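Local coordinates for outer membrane protein SusF (Bacteroides thetaiotaomicron, PDB 4FE9) that binds starch at the cell surface through carbohydrate-binding modules, before the starch is carried into the periplasm for degradation, at residues A[151-156]-A[192-197]; A[163-168]-A[201-206]; A[179-184]-A[242-247]; A[223-228]-A[248-253]. One frame throughout, in Å; residues are numbered along the deposited sequence.

Contact 1. Residues A[151-156]-A[192-197]; sequences DGYYIV and FKIFPA. With GLC (alpha-D-glucopyranose), chain B.
Asp151, just ahead of strand 153-157, meets Ala197, its CB lying 3.5 Å from Ala197 CB, and the next residue, Gly152, accepts a backbone bond from Ala197 N. From Tyr153 onward the strands run antiparallel, their axes 4.5 Å apart. Tyr153 lays CD1 and CE1 of its ring against Pro196, CE1 coming to 3.9 Å from Pro196 CB; its hydroxyl bonds to the backbone N of Asp149. Tyr154 exchanges two backbone bonds with Phe195 and brings ring atom CE1, at the ring edge, to 3.7 Å from Ala197 CB. Ile155 turns to the same side as Tyr153: CD1 touches Ile194 CG1 at 3.5 Å, while CG2 meets Phe192 CD1 at 3.8 Å. Val156 closes the ladder with two backbone bonds to Lys193 and rests CB against the ring of Phe195. That pairing fixes the base of Lys193, whose chain, extended beyond CG, hydrogen-bonds O2 and O3 of one bound glucose, NZ being 2.8 Å from each. Replacing it with a methionine would probably leave these two sugar hydroxyls without their shared donor and weaken the grip on starch. Strand 153-157 also pairs with strand 168-172; Ile155, Phe192 and Ile194 pack on strand 241-246, and Val156 and Phe195 on Ile205 of strand 204-205.

Contact 2. Residues A[163-168]-A[201-206]; sequences DGNSAQ and NGNDID. With EDO (1,2-ethanediol), chain G.
Asn203 reaches across to the turn at 163-166 mainly by hydrogen bonding. Its OD1 takes the backbone N-H of Asn165 at 2.9 Å, in the carbonyl plane and on a lone pair, the bond nearly straight at 165°. The side chain gets there with CG anti to the backbone N (chi1 -162°). Gly164 N also points to Asn203 O, though that oxygen is less surely placed. Within the loop, Asp163 OD1 accepts from both Ser166 N and Ser166 OG, the latter at 2.7 Å; the backbone bond makes an Asx motif that holds the turn.

A CA-H...O contact comes next: Gly164 CA lies 3.5 Å from Gly202 O, where a side chain would clash. Packing is left to Ile205, whose CD1 reaches 3.5 Å from Asp163 C.

A 1,2-ethanediol, probably from the crystallisation liquor, takes the N-H of Ile205 on O1 at 2.8 Å.

The type II' turn from Asn201 to Asp204 joins the two short strands 200-201 and 204-205, and the loop it meets leads into strand 168-172. Both Ala167 and Ile205 rest on Val156 of strand 153-157.

Contact 3. Residues A[179-184]-A[242-247]; sequences LYILEA and KISFDA
Lys242 and Tyr180 lose the most surface here, toward opposite ends of an antiparallel ladder and on opposite faces of the sheet. The Lys242 chain crosses Ile181 at a slant, its CE 3.6 Å from Ile181 CG2, so the aliphatic part of the lysine does the touching. A bend at chi3 (-113°) brings CE to that methyl. Its NZ stays 5.2 Å from Glu183 OE1, near but not in contact, and Glu183 bonds instead to Asn257. The other branch of Ile181 goes to Ser244, CD1 packing close to the hydroxyl OG. With only an alanine here, the methylenes of Lys242 would probably lose the methyl they rest on and a gap would be likely to open beside Ser244 OG.

On the other face, Tyr180 and Phe245 lie side by side and point the same way, Tyr180 CD2 being 4.1 Å from Phe245 CD2. Tyr180 CE2 adds a touch on Ala247 CB at 3.9 Å. Paired backbone bonds join Tyr180 to Phe245 and Leu182 to Ile243. The chemistry is thus two-sided: Tyr180, Leu182, Ile243 and Phe245 supply buried apolar surface to the core of the module, while the other face is mixed, with Leu179 and Ile181 among Lys242, Ser244, Glu183 and Asp246, and more solvent-accessible.

Contact 4. Residues A[223-228]-A[248-253]; sequences NFVSWT and FNYRFT. With EDO (1,2-ethanediol), chain E.
Asn223 and Phe252 form an antiparallel hydrogen-bonded pair, with Phe252 N 3.0 Å from Asn223 O, and Phe224 stands opposite Arg251 in the following non-hydrogen-bonded pair. One further bond runs from Val225 N to Tyr250 O at 3.0 Å, straight at the hydrogen, although the donor lies above the carbonyl plane. Tyr250 and Arg251 both face Asp246 in a G1 beta bulge, and Tyr250 has the positive phi (50°) expected of its first position.

Among the side chains, Arg251 sets its guanidinium over the face of the Phe224 ring, CZ 4.3 Å from the centroid, in a cation-pi contact with the planes 70° apart. NE and NH2 are the atoms nearest the ring. Trp227 directs an edge at the face of Tyr250, a T-shaped pair with CZ3 3.9 Å from Tyr250 CG. Val225 places CG1 at the edge of the Tyr250 ring and CG2 against Phe252. The Phe252 ring also packs on Asn223 CB, 3.6 Å from CE1.

Arg251 NH1 makes a salt bridge to Asp222, so the guanidinium is held by a carboxylate as well as by an aromatic face. The charged grip lies across the Asn223 backbone from the apolar cluster of Val225, Tyr250 and Phe252, and the two together fasten the short edge strand to its neighbour.

All four contacts lie in carbohydrate-binding module 1, and contacts 1, 3 and 4 share its eight-stranded antiparallel sheet. Contact 4 joins edge strand 222-224 to strand 251-256, whose neighbour 241-246 pairs with 179-186 in contact 3; strand 168-172 then separates 179-186 from the 153-157 and 191-196 pair of contact 1. Contacts 3 and 4 have centres about 11 Å apart, contacts 1 and 3 about 10 Å, with Tyr153 packing on Tyr180 and Phe245. Contact 2 lies beyond contact 1, its centre about 9 Å from that of contact 1 and about 21 Å from that of contact 4. Along the chain contact 1 closes before contact 4 opens, while contact 3 interlocks with each of the others. Contact 1 thus anchors the backbone of the glucose-binding lysine in the sheet.

Contact 1. Residues A[151-156]-A[192-197]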
loop_
_atom_site.group_PDB
_atom_site.type_symbol
_atom_site.label_atom_id
_atom_site.label_comp_id
_atom_site.label_asym_id
_atom_site.label_seq_id
_atom_site.Cartn_x
_atom_site.Cartn_y
_atom_site.Cartn_z
ATOM N N ASP A 151 21.400 14.403 8.378
ATOM C CA ASP A 151 21.826 14.400 6.993
ATOM C C ASP A 151 21.358 13.156 6.224
ATOM O O ASP A 151 21.798 12.918 5.120
ATOM C CB ASP A 151 23.339 14.529 6.919
ATOM C CG ASP A 151 23.833 15.840 7.507
ATOM O OD1 ASP A 151 23.447 16.892 6.972
ATOM O OD2 ASP A 151 24.458 15.818 8.601
ATOM N N GLY A 152 20.468 12.370 6.811
ATOM C CA GLY A 152 19.782 11.315 6.043
ATOM C C GLY A 152 20.514 9.974 6.044
ATOM O O GLY A 152 21.348 9.713 6.902
ATOM N N TYR A 153 20.182 9.122 5.075
ATOM C CA TYR A 153 20.646 7.735 5.055
ATOM C C TYR A 153 21.140 7.348 3.662
ATOM O O TYR A 153 20.596 7.800 2.671
ATOM C CB TYR A 153 19.499 6.798 5.459
ATOM C CG TYR A 153 19.078 6.994 6.884
ATOM C CD1 TYR A 153 19.794 6.391 7.902
ATOM C CD2 TYR A 153 18.168 8.011 7.228
ATOM C CE1 TYR A 153 19.577 6.750 9.266
ATOM C CE2 TYR A 153 17.933 8.351 8.586
ATOM C CZ TYR A 153 18.599 7.676 9.582
ATOM O OH TYR A 153 18.416 8.028 10.909
ATOM N N TYR A 154 22.097 6.426 3.617
ATOM C CA TYR A 154 22.655 5.955 2.358
ATOM C C TYR A 154 22.537 4.410 2.253
ATOM O O TYR A 154 22.604 3.708 3.280
ATOM C CB TYR A 154 24.111 6.367 2.282
ATOM C CG TYR A 154 24.290 7.828 2.058
ATOM C CD1 TYR A 154 24.128 8.736 3.102
ATOM C CD2 TYR A 154 24.598 8.328 0.791
ATOM C CE1 TYR A 154 24.289 10.108 2.896
ATOM C CE2 TYR A 154 24.798 9.687 0.582
ATOM C CZ TYR A 154 24.617 10.576 1.628
ATOM O OH TYR A 154 24.749 11.929 1.410
ATOM N N ILE A 155 22.345 3.899 1.033
ATOM C CA ILE A 155 22.505 2.464 0.768
ATOM C C ILE A 155 23.878 2.185 0.193
ATOM O O ILE A 155 24.345 2.887 -0.740
ATOM C CB ILE A 155 21.466 1.945 -0.211
ATOM C CG1 ILE A 155 20.049 2.250 0.273
ATOM C CG2 ILE A 155 21.685 0.444 -0.515
ATOM C CD1 ILE A 155 19.617 1.417 1.406
ATOM N N VAL A 156 24.502 1.125 0.699
ATOM C CA VAL A 156 25.740 0.603 0.164
ATOM C C VAL A 156 25.546 -0.938 0.042
ATOM O O VAL A 156 25.078 -1.577 0.981
ATOM C CB VAL A 156 26.907 0.892 1.154
ATOM C CG1 VAL A 156 28.180 0.182 0.749
ATOM C CG2 VAL A 156 27.160 2.371 1.249
ATOM N N PHE A 192 22.921 -5.676 0.884
ATOM C CA PHE A 192 23.196 -4.281 1.163
ATOM C C PHE A 192 23.028 -3.937 2.641
ATOM O O PHE A 192 22.340 -4.651 3.388
ATOM C CB PHE A 192 22.313 -3.386 0.306
ATOM C CG PHE A 192 20.840 -3.470 0.643
ATOM C CD1 PHE A 192 20.251 -2.513 1.475
ATOM C CD2 PHE A 192 20.045 -4.458 0.101
ATOM C CE1 PHE A 192 18.913 -2.579 1.791
ATOM C CE2 PHE A 192 18.674 -4.512 0.390
ATOM C CZ PHE A 192 18.111 -3.537 1.222
ATOM N N LYS A 193 23.586 -2.805 3.033
ATOM C CA LYS A 193 23.272 -2.198 4.337
ATOM C C LYS A 193 22.807 -0.744 4.174
ATOM O O LYS A 193 23.038 -0.128 3.134
ATOM C CB LYS A 193 24.486 -2.285 5.256
ATOM C CG LYS A 193 24.713 -3.716 5.799
ATOM C CD LYS A 193 26.112 -3.907 6.386
ATOM C CE LYS A 193 26.090 -5.078 7.341
ATOM N NZ LYS A 193 27.386 -5.469 7.893
ATOM N N ILE A 194 22.209 -0.194 5.237
ATOM C CA ILE A 194 21.827 1.189 5.291
ATOM C C ILE A 194 22.734 1.910 6.259
ATOM O O ILE A 194 23.041 1.392 7.326
ATOM C CB ILE A 194 20.415 1.321 5.788
ATOM C CG1 ILE A 194 19.447 0.643 4.822
ATOM C CG2 ILE A 194 20.019 2.798 5.938
ATOM C CD1 ILE A 194 18.086 0.302 5.488
ATOM N N PHE A 195 23.279 3.031 5.844
ATOM C CA PHE A 195 24.158 3.781 6.731
ATOM C C PHE A 195 23.584 5.147 6.976
ATOM O O PHE A 195 23.167 5.811 6.044
ATOM C CB PHE A 195 25.560 3.893 6.135
ATOM C CG PHE A 195 26.310 2.605 6.133
ATOM C CD1 PHE A 195 26.094 1.663 5.126
ATOM C CD2 PHE A 195 27.088 2.256 7.207
ATOM C CE1 PHE A 195 26.699 0.417 5.187
ATOM C CE2 PHE A 195 27.683 1.011 7.276
ATOM C CZ PHE A 195 27.550 0.130 6.235
ATOM N N PRO A 196 23.570 5.590 8.250
ATOM C CA PRO A 196 23.364 7.008 8.493
ATOM C C PRO A 196 24.487 7.833 7.858
ATOM O O PRO A 196 25.635 7.397 7.826
ATOM C CB PRO A 196 23.412 7.121 10.032
ATOM C CG PRO A 196 24.139 5.945 10.482
ATOM C CD PRO A 196 23.894 4.851 9.482
ATOM N N ALA A 197 24.155 9.026 7.392
ATOM C CA ALA A 197 25.148 9.930 6.766
ATOM C C ALA A 197 26.412 10.124 7.609
ATOM O O ALA A 197 27.515 10.218 7.066
ATOM C CB ALA A 197 24.507 11.283 6.435
HETATM C C1 GLC B . 31.397 -4.879 4.889
HETATM C C2 GLC B . 29.955 -5.061 5.343
HETATM C C3 GLC B . 29.521 -6.511 5.119
HETATM C C4 GLC B . 29.691 -6.862 3.655
HETATM C C5 GLC B . 31.119 -6.576 3.202
HETATM C C6 GLC B . 31.198 -6.757 1.696
HETATM O O2 GLC B . 29.867 -4.793 6.749
HETATM O O3 GLC B . 28.156 -6.626 5.485
HETATM O O4 GLC B . 29.381 -8.226 3.429
HETATM O O5 GLC B . 31.495 -5.192 3.491
HETATM O O6 GLC B . 32.546 -6.648 1.306
#

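Contact 2. Residues A[163-168]-A[201-206]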
loop_
_atom_site.group_PDB
_atom_site.type_symbol
_atom_site.label_atom_id
_atom_site.label_comp_id
_atom_site.label_asym_id
_atom_site.label_seq_id
_atom_site.Cartn_x
_atom_site.Cartn_y
_atom_site.Cartn_z
ATOM N N ASP A 163 31.763 0.978 -0.762
ATOM C CA ASP A 163 32.604 2.104 -0.338
ATOM C C ASP A 163 31.879 3.472 -0.313
ATOM O O ASP A 163 30.742 3.597 -0.761
ATOM C CB ASP A 163 33.859 2.170 -1.178
ATOM C CG ASP A 163 33.556 2.338 -2.664
ATOM O OD1 ASP A 163 32.887 3.331 -3.041
ATOM O OD2 ASP A 163 33.934 1.448 -3.447
ATOM N N GLY A 164 32.453 4.417 0.406
ATOM C CA GLY A 164 31.788 5.688 0.615
ATOM C C GLY A 164 31.415 6.369 -0.692
ATOM O O GLY A 164 30.299 6.880 -0.831
ATOM N N ASN A 165 32.341 6.378 -1.660
ATOM C CA ASN A 165 32.095 7.091 -2.932
ATOM C C ASN A 165 30.918 6.544 -3.697
ATOM O O ASN A 165 30.301 7.262 -4.449
ATOM C CB ASN A 165 33.340 7.098 -3.848
ATOM C CG ASN A 165 34.492 7.924 -3.280
ATOM O OD1 ASN A 165 34.280 8.906 -2.544
ATOM N ND2 ASN A 165 35.726 7.482 -3.559
ATOM N N SER A 166 30.638 5.249 -3.545
ATOM C CA SER A 166 29.541 4.605 -4.316
ATOM C C SER A 166 28.182 4.653 -3.601
ATOM O O SER A 166 27.166 4.209 -4.163
ATOM C CB SER A 166 29.885 3.156 -4.642
ATOM O OG SER A 166 31.217 3.056 -5.106
ATOM N N ALA A 167 28.179 5.089 -2.343
ATOM C CA ALA A 167 26.932 5.054 -1.527
ATOM C C ALA A 167 25.827 5.871 -2.181
ATOM O O ALA A 167 26.091 6.872 -2.769
ATOM C CB ALA A 167 27.199 5.544 -0.121
ATOM N N GLN A 168 24.625 5.330 -2.232
ATOM C CA GLN A 168 23.523 6.026 -2.855
ATOM C C GLN A 168 22.554 6.593 -1.827
ATOM O O GLN A 168 22.097 5.869 -0.943
ATOM C CB GLN A 168 22.793 5.094 -3.803
ATOM C CG GLN A 168 23.609 4.813 -5.090
ATOM C CD GLN A 168 22.881 3.882 -6.051
ATOM O OE1 GLN A 168 21.652 3.856 -6.085
ATOM N NE2 GLN A 168 23.645 3.177 -6.899
ATOM N N ASN A 201 32.456 9.009 5.654
ATOM C CA ASN A 201 33.335 10.179 5.542
ATOM C C ASN A 201 34.268 10.050 4.337
ATOM O O ASN A 201 35.129 9.192 4.325
ATOM C CB ASN A 201 34.143 10.343 6.831
ATOM C CG ASN A 201 33.247 10.631 8.055
ATOM O OD1 ASN A 201 32.626 11.681 8.129
ATOM N ND2 ASN A 201 33.052 9.631 8.900
ATOM N N GLY A 202 33.986 10.798 3.269
ATOM C CA GLY A 202 34.645 10.556 1.985
ATOM C C GLY A 202 34.362 9.150 1.476
ATOM O O GLY A 202 33.215 8.720 1.442
ATOM N N ASN A 203 35.411 8.417 1.113
ATOM C CA ASN A 203 35.240 7.045 0.675
ATOM C C ASN A 203 35.100 6.066 1.844
ATOM O O ASN A 203 34.847 4.880 1.628
ATOM C CB ASN A 203 36.403 6.605 -0.222
ATOM C CG ASN A 203 36.064 5.379 -1.039
ATOM O OD1 ASN A 203 34.998 5.288 -1.625
ATOM N ND2 ASN A 203 36.939 4.397 -1.004
ATOM N N ASP A 204 35.388 6.531 3.056
ATOM C CA ASP A 204 35.454 5.624 4.214
ATOM C C ASP A 204 34.069 5.411 4.854
ATOM O O ASP A 204 33.262 6.364 4.972
ATOM C CB ASP A 204 36.449 6.155 5.257
ATOM C CG ASP A 204 36.464 5.305 6.566
ATOM O OD1 ASP A 204 37.000 4.179 6.535
ATOM O OD2 ASP A 204 35.931 5.780 7.624
ATOM N N ILE A 205 33.778 4.159 5.219
ATOM C CA ILE A 205 32.533 3.807 5.886
ATOM C C ILE A 205 32.874 3.169 7.237
ATOM O O ILE A 205 33.786 2.334 7.326
ATOM C CB ILE A 205 31.756 2.782 5.060
ATOM C CG1 ILE A 205 31.448 3.339 3.677
ATOM C CG2 ILE A 205 30.471 2.319 5.814
ATOM C CD1 ILE A 205 30.670 2.361 2.748
ATOM N N ASP A 206 32.234 3.652 8.302
ATOM C CA ASP A 206 32.404 3.052 9.619
ATOM C C ASP A 206 31.447 1.878 9.738
ATOM O O ASP A 206 30.224 2.053 9.911
ATOM C CB ASP A 206 32.129 4.082 10.719
ATOM C CG ASP A 206 32.403 3.542 12.101
ATOM O OD1 ASP A 206 32.496 2.284 12.269
ATOM O OD2 ASP A 206 32.642 4.368 13.000
HETATM C C1 EDO G . 35.301 1.382 3.433
HETATM O O1 EDO G . 35.607 2.201 4.583
HETATM C C2 EDO G . 35.327 2.201 2.153
HETATM O O2 EDO G . 36.652 2.254 1.597
#

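Contact 3. Residues A[179-184]-A[242-247]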
loop_
_atom_site.group_PDB
_atom_site.type_symbol
_atom_site.label_atom_id
_atom_site.label_comp_id
_atom_site.label_asym_id
_atom_site.label_seq_id
_atom_site.Cartn_x
_atom_site.Cartn_y
_atom_site.Cartn_z
ATOM N N LEU A 179 10.011 8.151 6.423
ATOM C CA LEU A 179 10.190 7.172 5.378
ATOM C C LEU A 179 11.269 7.603 4.348
ATOM O O LEU A 179 11.260 8.761 3.843
ATOM C CB LEU A 179 8.867 6.935 4.695
ATOM C CG LEU A 179 8.802 5.821 3.638
ATOM C CD1 LEU A 179 9.177 4.458 4.246
ATOM C CD2 LEU A 179 7.370 5.768 3.030
ATOM N N TYR A 180 12.257 6.726 4.145
ATOM C CA TYR A 180 13.310 6.932 3.164
ATOM C C TYR A 180 13.265 5.850 2.099
ATOM O O TYR A 180 13.028 4.674 2.396
ATOM C CB TYR A 180 14.680 6.910 3.828
ATOM C CG TYR A 180 14.855 7.944 4.862
ATOM C CD1 TYR A 180 15.442 9.168 4.550
ATOM C CD2 TYR A 180 14.305 7.780 6.135
ATOM C CE1 TYR A 180 15.583 10.162 5.513
ATOM C CE2 TYR A 180 14.352 8.810 7.074
ATOM C CZ TYR A 180 15.025 9.975 6.769
ATOM O OH TYR A 180 15.161 10.951 7.716
ATOM N N ILE A 181 13.547 6.239 0.869
ATOM C CA ILE A 181 13.279 5.409 -0.295
ATOM C C ILE A 181 14.526 5.407 -1.181
ATOM O O ILE A 181 15.129 6.464 -1.410
ATOM C CB ILE A 181 12.115 5.995 -1.128
ATOM C CG1 ILE A 181 10.844 6.101 -0.291
ATOM C CG2 ILE A 181 11.882 5.170 -2.365
ATOM C CD1 ILE A 181 10.235 4.807 0.015
ATOM N N LEU A 182 14.806 4.272 -1.810
ATOM C CA LEU A 182 15.713 4.244 -2.946
ATOM C C LEU A 182 15.160 3.336 -4.013
ATOM O O LEU A 182 14.916 2.174 -3.771
ATOM C CB LEU A 182 17.103 3.737 -2.536
ATOM C CG LEU A 182 18.121 3.820 -3.651
ATOM C CD1 LEU A 182 18.698 5.218 -3.738
ATOM C CD2 LEU A 182 19.228 2.767 -3.494
ATOM N N GLU A 183 15.036 3.864 -5.216
ATOM C CA GLU A 183 14.743 3.065 -6.368
ATOM C C GLU A 183 16.022 2.756 -7.082
ATOM O O GLU A 183 16.877 3.589 -7.177
ATOM C CB GLU A 183 13.783 3.809 -7.284
ATOM C CG GLU A 183 12.526 4.260 -6.558
ATOM C CD GLU A 183 11.592 5.048 -7.450
ATOM O OE1 GLU A 183 10.873 4.428 -8.268
ATOM O OE2 GLU A 183 11.686 6.288 -7.435
ATOM N N ALA A 184 16.205 1.509 -7.460
ATOM C CA ALA A 184 17.401 1.119 -8.173
ATOM C C ALA A 184 17.032 0.055 -9.170
ATOM O O ALA A 184 15.936 -0.526 -9.104
ATOM C CB ALA A 184 18.467 0.591 -7.186
ATOM N N LYS A 242 12.586 -1.261 -5.300
ATOM C CA LYS A 242 12.501 -0.104 -4.435
ATOM C C LYS A 242 12.756 -0.531 -2.989
ATOM O O LYS A 242 12.140 -1.474 -2.504
ATOM C CB LYS A 242 11.112 0.513 -4.546
ATOM C CG LYS A 242 10.867 1.622 -3.544
ATOM C CD LYS A 242 9.410 2.022 -3.537
ATOM C CE LYS A 242 9.236 3.430 -4.056
ATOM N NZ LYS A 242 7.755 3.759 -4.176
ATOM N N ILE A 243 13.724 0.099 -2.354
ATOM C CA ILE A 243 14.109 -0.230 -1.005
ATOM C C ILE A 243 13.546 0.866 -0.097
ATOM O O ILE A 243 13.690 2.039 -0.416
ATOM C CB ILE A 243 15.622 -0.216 -0.858
ATOM C CG1 ILE A 243 16.249 -1.354 -1.649
ATOM C CG2 ILE A 243 16.027 -0.365 0.628
ATOM C CD1 ILE A 243 17.767 -1.233 -1.697
ATOM N N SER A 244 12.700 0.479 0.865
ATOM C CA SER A 244 12.091 1.461 1.786
ATOM C C SER A 244 12.558 1.247 3.191
ATOM O O SER A 244 12.620 0.098 3.662
ATOM C CB SER A 244 10.576 1.379 1.743
ATOM O OG SER A 244 10.110 1.707 0.453
ATOM N N PHE A 245 12.786 2.342 3.903
ATOM C CA PHE A 245 13.320 2.293 5.261
ATOM C C PHE A 245 12.510 3.263 6.139
ATOM O O PHE A 245 12.429 4.460 5.839
ATOM C CB PHE A 245 14.797 2.714 5.257
ATOM C CG PHE A 245 15.346 3.017 6.624
ATOM C CD1 PHE A 245 15.025 2.209 7.713
ATOM C CD2 PHE A 245 16.143 4.151 6.838
ATOM C CE1 PHE A 245 15.513 2.478 8.969
ATOM C CE2 PHE A 245 16.661 4.426 8.100
ATOM C CZ PHE A 245 16.307 3.614 9.186
ATOM N N ASP A 246 11.801 2.709 7.125
ATOM C CA ASP A 246 10.977 3.496 8.049
ATOM C C ASP A 246 11.774 3.739 9.313
ATOM O O ASP A 246 12.079 2.797 10.077
ATOM C CB ASP A 246 9.684 2.709 8.342
ATOM C CG ASP A 246 8.747 3.417 9.318
ATOM O OD1 ASP A 246 9.209 4.294 10.123
ATOM O OD2 ASP A 246 7.556 2.994 9.360
ATOM N N ALA A 247 12.267 4.949 9.467
ATOM C CA ALA A 247 13.207 5.240 10.524
ATOM C C ALA A 247 12.494 5.640 11.837
ATOM O O ALA A 247 13.137 6.157 12.769
ATOM C CB ALA A 247 14.173 6.335 10.092
#

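Contact 4. Residues A[223-228]-A[248-253]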
loop_
_atom_site.group_PDB
_atom_site.type_symbol
_atom_site.label_atom_id
_atom_site.label_comp_id
_atom_site.label_asym_id
_atom_site.label_seq_id
_atom_site.Cartn_x
_atom_site.Cartn_y
_atom_site.Cartn_z
ATOM N N ASN A 223 11.110 -6.818 6.890
ATOM C CA ASN A 223 11.536 -7.200 8.224
ATOM C C ASN A 223 11.983 -6.009 9.066
ATOM O O ASN A 223 11.933 -4.876 8.618
ATOM C CB ASN A 223 12.655 -8.220 8.142
ATOM C CG ASN A 223 12.604 -9.223 9.285
ATOM O OD1 ASN A 223 11.993 -8.967 10.327
ATOM N ND2 ASN A 223 13.257 -10.355 9.102
ATOM N N PHE A 224 12.506 -6.299 10.248
ATOM C CA PHE A 224 12.986 -5.275 11.150
ATOM C C PHE A 224 14.383 -4.857 10.774
ATOM O O PHE A 224 15.198 -5.683 10.361
ATOM C CB PHE A 224 12.971 -5.802 12.601
ATOM C CG PHE A 224 11.590 -5.842 13.214
ATOM C CD1 PHE A 224 10.894 -4.673 13.448
ATOM C CD2 PHE A 224 10.941 -7.067 13.432
ATOM C CE1 PHE A 224 9.573 -4.707 13.913
ATOM C CE2 PHE A 224 9.653 -7.112 13.987
ATOM C CZ PHE A 224 8.994 -5.937 14.279
ATOM N N VAL A 225 14.718 -3.617 11.076
ATOM C CA VAL A 225 16.099 -3.163 11.001
ATOM C C VAL A 225 16.795 -3.345 12.319
ATOM O O VAL A 225 16.291 -2.913 13.343
ATOM C CB VAL A 225 16.138 -1.676 10.616
ATOM C CG1 VAL A 225 17.590 -1.153 10.616
ATOM C CG2 VAL A 225 15.479 -1.484 9.274
ATOM N N SER A 226 18.049 -3.768 12.267
ATOM C CA SER A 226 18.845 -3.926 13.443
ATOM C C SER A 226 19.997 -2.906 13.453
ATOM O O SER A 226 20.525 -2.545 12.384
ATOM C CB SER A 226 19.425 -5.340 13.472
ATOM O OG SER A 226 20.470 -5.417 14.415
ATOM N N TRP A 227 20.365 -2.438 14.641
ATOM C CA TRP A 227 21.480 -1.530 14.788
ATOM C C TRP A 227 22.558 -2.120 15.619
ATOM O O TRP A 227 23.440 -1.412 16.094
ATOM C CB TRP A 227 21.035 -0.182 15.394
ATOM C CG TRP A 227 20.240 -0.315 16.674
ATOM C CD1 TRP A 227 20.733 -0.378 17.952
ATOM C CD2 TRP A 227 18.828 -0.301 16.790
ATOM N NE1 TRP A 227 19.697 -0.424 18.853
ATOM C CE2 TRP A 227 18.518 -0.349 18.166
ATOM C CE3 TRP A 227 17.776 -0.309 15.858
ATOM C CZ2 TRP A 227 17.228 -0.379 18.627
ATOM C CZ3 TRP A 227 16.515 -0.309 16.317
ATOM C CH2 TRP A 227 16.240 -0.428 17.705
ATOM N N THR A 228 22.476 -3.422 15.858
ATOM C CA THR A 228 23.452 -4.075 16.712
ATOM C C THR A 228 24.127 -5.259 16.029
ATOM O O THR A 228 23.505 -6.277 15.804
ATOM C CB THR A 228 22.827 -4.553 18.051
ATOM O OG1 THR A 228 21.960 -3.528 18.578
ATOM C CG2 THR A 228 23.954 -4.833 19.071
ATOM N N PHE A 248 11.188 5.389 11.913
ATOM C CA PHE A 248 10.466 5.544 13.176
ATOM C C PHE A 248 10.112 4.168 13.757
ATOM O O PHE A 248 10.536 3.836 14.868
ATOM C CB PHE A 248 9.192 6.385 12.976
ATOM C CG PHE A 248 8.312 6.464 14.206
ATOM C CD1 PHE A 248 8.723 7.201 15.319
ATOM C CD2 PHE A 248 7.173 5.650 14.317
ATOM C CE1 PHE A 248 7.962 7.222 16.493
ATOM C CE2 PHE A 248 6.399 5.655 15.491
ATOM C CZ PHE A 248 6.798 6.459 16.586
ATOM N N ASN A 249 9.492 3.326 12.923
ATOM C CA ASN A 249 9.255 1.909 13.255
ATOM C C ASN A 249 10.454 0.981 13.062
ATOM O O ASN A 249 10.456 -0.122 13.585
ATOM C CB ASN A 249 8.058 1.375 12.491
ATOM C CG ASN A 249 6.809 2.135 12.802
ATOM O OD1 ASN A 249 6.401 2.219 13.976
ATOM N ND2 ASN A 249 6.297 2.858 11.806
ATOM N N TYR A 250 11.516 1.490 12.422
ATOM C CA TYR A 250 12.735 0.670 12.061
ATOM C C TYR A 250 12.414 -0.631 11.343
ATOM O O TYR A 250 12.578 -1.721 11.890
ATOM C CB TYR A 250 13.633 0.435 13.258
ATOM C CG TYR A 250 14.540 1.582 13.508
ATOM C CD1 TYR A 250 14.049 2.765 14.075
ATOM C CD2 TYR A 250 15.813 1.605 12.946
ATOM C CE1 TYR A 250 14.853 3.921 14.152
ATOM C CE2 TYR A 250 16.628 2.746 13.036
ATOM C CZ TYR A 250 16.126 3.905 13.578
ATOM O OH TYR A 250 16.968 4.982 13.728
ATOM N N ARG A 251 11.845 -0.496 10.172
ATOM C CA ARG A 251 11.495 -1.630 9.354
ATOM C C ARG A 251 11.950 -1.281 7.947
ATOM O O ARG A 251 12.025 -0.095 7.605
ATOM C CB ARG A 251 9.975 -1.819 9.342
ATOM C CG ARG A 251 9.471 -2.823 10.430
ATOM C CD ARG A 251 8.214 -3.611 9.951
ATOM N NE ARG A 251 8.140 -4.897 10.622
ATOM C CZ ARG A 251 8.169 -6.068 10.010
ATOM N NH1 ARG A 251 8.056 -6.134 8.695
ATOM N NH2 ARG A 251 8.114 -7.176 10.726
ATOM N N PHE A 252 12.149 -2.313 7.110
ATOM C CA PHE A 252 12.518 -2.111 5.719
ATOM C C PHE A 252 11.674 -3.026 4.864
ATOM O O PHE A 252 11.207 -4.076 5.339
ATOM C CB PHE A 252 13.988 -2.415 5.529
ATOM C CG PHE A 252 14.312 -3.892 5.555
ATOM C CD1 PHE A 252 14.766 -4.496 6.729
ATOM C CD2 PHE A 252 14.115 -4.681 4.417
ATOM C CE1 PHE A 252 15.039 -5.875 6.768
ATOM C CE2 PHE A 252 14.358 -6.049 4.439
ATOM C CZ PHE A 252 14.833 -6.657 5.608
ATOM N N THR A 253 11.366 -2.593 3.646
ATOM C CA THR A 253 10.929 -3.520 2.606
ATOM C C THR A 253 11.801 -3.355 1.360
ATOM O O THR A 253 12.396 -2.295 1.140
ATOM C CB THR A 253 9.503 -3.263 2.195
ATOM O OG1 THR A 253 9.388 -1.901 1.797
ATOM C CG2 THR A 253 8.514 -3.579 3.374
HETATM C C1 EDO E . 9.139 -0.311 5.917
HETATM O O1 EDO E . 7.852 -0.601 6.447
HETATM C C2 EDO E . 9.016 0.734 4.826
HETATM O O2 EDO E . 8.059 0.290 3.865
#